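Side-chain contact in phosphatidylglycerophosphatase and protein-tyrosine phosphatase 1 (Mus musculus, PDB 3RGO), which removes the terminal phosphate from phosphatidylglycerophosphate to give phosphatidylglycerol, a step in mitochondrial cardiolipin synthesis: residues 57-62 and 79-84. Sequence-based numbering, arbitrary orientation.
Sequences EQLRLS and VQFALK
The Phe81 ring carries Leu59 CB over one face, 3.8 Å from the ring centroid and only 7° off the normal, a CH-pi contact, while the backbone O of Glu57 meets the rim near the ring plane, 3.5 Å from Phe81 CZ. A carbonyl oxygen suits that rim, where the C-H groups are slightly positive. Leucine suits the face through its branched apolar end: Leu59 CD2 lies 3.6 Å from Phe81 CB and also touches CG, the two side chains passing in opposite directions. With CG anti to the backbone N (chi1 -174°), Phe81 sends its ring from helix 72-88 to the edge strand 57-61, and Tyr85 adds an edge-to-face ring contact. The carboxylate plane of Glu57, 69° from the ring's, sets Glu57 CD 3.6 Å from Phe81 CE1. An alanine in place of Phe81 would probably leave Leu59 CB without its aromatic partner and open a gap between helix and strand. A salt bridge borders this apolar packing: long, extended chains let Lys84 NZ, from an exposed helix position, reach the syn lone pair of Glu57 OE1 at 2.6 Å. Tyr85 OH also hydrogen-bonds this oxygen, and the two partners probably fix the carboxylate's orientation and favour its charged form.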
loop_
_atom_site.group_PDB
_atom_site.type_symbol
_atom_site.label_atom_id
_atom_site.label_comp_id
_atom_site.label_asym_id
_atom_site.label_seq_id
_atom_site.Cartn_x
_atom_site.Cartn_y
_atom_site.Cartn_z
ATOM N N GLU A 57 -4.415 -10.290 -8.012
ATOM C CA GLU A 57 -5.232 -10.463 -6.822
ATOM C C GLU A 57 -5.429 -9.122 -6.119
ATOM O O GLU A 57 -4.465 -8.383 -5.895
ATOM C CB GLU A 57 -4.558 -11.452 -5.869
ATOM C CG GLU A 57 -5.361 -11.778 -4.622
ATOM C CD GLU A 57 -4.597 -12.677 -3.664
ATOM O OE1 GLU A 57 -3.399 -12.930 -3.917
ATOM O OE2 GLU A 57 -5.190 -13.125 -2.657
ATOM N N GLN A 58 -6.673 -8.816 -5.769
ATOM C CA GLN A 58 -6.989 -7.572 -5.072
ATOM C C GLN A 58 -7.236 -7.819 -3.592
ATOM O O GLN A 58 -8.013 -8.699 -3.220
ATOM C CB GLN A 58 -8.219 -6.894 -5.688
ATOM C CG GLN A 58 -8.600 -5.572 -5.009
ATOM C CD GLN A 58 -9.847 -4.938 -5.602
ATOM O OE1 GLN A 58 -10.902 -5.569 -5.675
ATOM N NE2 GLN A 58 -9.734 -3.683 -6.023
ATOM N N LEU A 59 -6.555 -7.050 -2.751
ATOM C CA LEU A 59 -6.836 -7.036 -1.323
ATOM C C LEU A 59 -7.497 -5.704 -0.969
ATOM O O LEU A 59 -6.930 -4.639 -1.208
ATOM C CB LEU A 59 -5.549 -7.222 -0.515
ATOM C CG LEU A 59 -5.619 -6.848 0.972
ATOM C CD1 LEU A 59 -6.615 -7.731 1.713
ATOM C CD2 LEU A 59 -4.237 -6.934 1.610
ATOM N N ARG A 60 -8.704 -5.764 -0.420
ATOM C CA ARG A 60 -9.415 -4.554 -0.046
ATOM C C ARG A 60 -9.296 -4.309 1.443
ATOM O O ARG A 60 -9.592 -5.193 2.253
ATOM C CB ARG A 60 -10.893 -4.635 -0.439
ATOM C CG ARG A 60 -11.172 -4.270 -1.883
ATOM C CD ARG A 60 -12.668 -4.147 -2.125
ATOM N NE ARG A 60 -13.379 -5.344 -1.688
ATOM C CZ ARG A 60 -13.581 -6.412 -2.452
ATOM N NH1 ARG A 60 -13.129 -6.432 -3.699
ATOM N NH2 ARG A 60 -14.237 -7.459 -1.971
ATOM N N LEU A 61 -8.853 -3.109 1.799
ATOM C CA LEU A 61 -8.726 -2.743 3.200
ATOM C C LEU A 61 -9.482 -1.449 3.473
ATOM O O LEU A 61 -9.590 -0.581 2.605
ATOM C CB LEU A 61 -7.255 -2.592 3.597
ATOM C CG LEU A 61 -6.377 -3.837 3.491
ATOM C CD1 LEU A 61 -4.917 -3.475 3.701
ATOM C CD2 LEU A 61 -6.820 -4.908 4.492
ATOM N N SER A 62 -10.013 -1.337 4.681
ATOM C CA SER A 62 -10.686 -0.122 5.111
ATOM C C SER A 62 -9.876 0.563 6.205
ATOM O O SER A 62 -9.260 -0.100 7.043
ATOM C CB SER A 62 -12.091 -0.441 5.631
ATOM O OG SER A 62 -12.969 -0.784 4.569
ATOM N N VAL A 79 0.786 -5.615 4.712
ATOM C CA VAL A 79 2.216 -5.854 4.605
ATOM C C VAL A 79 2.521 -7.307 4.224
ATOM O O VAL A 79 3.341 -7.563 3.342
ATOM C CB VAL A 79 2.943 -5.458 5.907
ATOM C CG1 VAL A 79 4.413 -5.838 5.840
ATOM C CG2 VAL A 79 2.769 -3.957 6.164
ATOM N N GLN A 80 1.856 -8.253 4.879
ATOM C CA GLN A 80 2.041 -9.665 4.553
ATOM C C GLN A 80 1.621 -9.959 3.115
ATOM O O GLN A 80 2.192 -10.825 2.459
ATOM C CB GLN A 80 1.272 -10.557 5.532
ATOM C CG GLN A 80 1.753 -10.450 6.977
ATOM C CD GLN A 80 3.233 -10.765 7.134
ATOM O OE1 GLN A 80 3.740 -11.737 6.566
ATOM N NE2 GLN A 80 3.932 -9.947 7.916
ATOM N N PHE A 81 0.620 -9.230 2.628
ATOM C CA PHE A 81 0.181 -9.348 1.240
ATOM C C PHE A 81 1.294 -8.895 0.299
ATOM O O PHE A 81 1.603 -9.569 -0.681
ATOM C CB PHE A 81 -1.078 -8.506 1.015
ATOM C CG PHE A 81 -1.697 -8.663 -0.354
ATOM C CD1 PHE A 81 -2.515 -9.744 -0.644
ATOM C CD2 PHE A 81 -1.489 -7.704 -1.337
ATOM C CE1 PHE A 81 -3.100 -9.876 -1.896
ATOM C CE2 PHE A 81 -2.069 -7.823 -2.589
ATOM C CZ PHE A 81 -2.878 -8.912 -2.871
ATOM N N ALA A 82 1.906 -7.756 0.613
ATOM C CA ALA A 82 3.025 -7.257 -0.182
ATOM C C ALA A 82 4.195 -8.240 -0.159
ATOM O O ALA A 82 4.846 -8.469 -1.176
ATOM C CB ALA A 82 3.473 -5.889 0.324
ATOM N N LEU A 83 4.450 -8.823 1.010
ATOM C CA LEU A 83 5.574 -9.742 1.173
ATOM C C LEU A 83 5.321 -11.046 0.432
ATOM O O LEU A 83 6.252 -11.673 -0.084
ATOM C CB LEU A 83 5.841 -10.005 2.655
ATOM C CG LEU A 83 6.299 -8.790 3.470
ATOM C CD1 LEU A 83 6.476 -9.145 4.940
ATOM C CD2 LEU A 83 7.590 -8.221 2.903
ATOM N N LYS A 84 4.057 -11.455 0.392
ATOM C CA LYS A 84 3.639 -12.595 -0.411
ATOM C C LYS A 84 4.128 -12.427 -1.843
ATOM O O LYS A 84 4.717 -13.338 -2.421
ATOM C CB LYS A 84 2.113 -12.719 -0.391
ATOM C CG LYS A 84 1.534 -13.691 -1.408
ATOM C CD LYS A 84 0.011 -13.603 -1.425
ATOM C CE LYS A 84 -0.598 -14.562 -2.432
ATOM N NZ LYS A 84 -2.084 -14.548 -2.356
#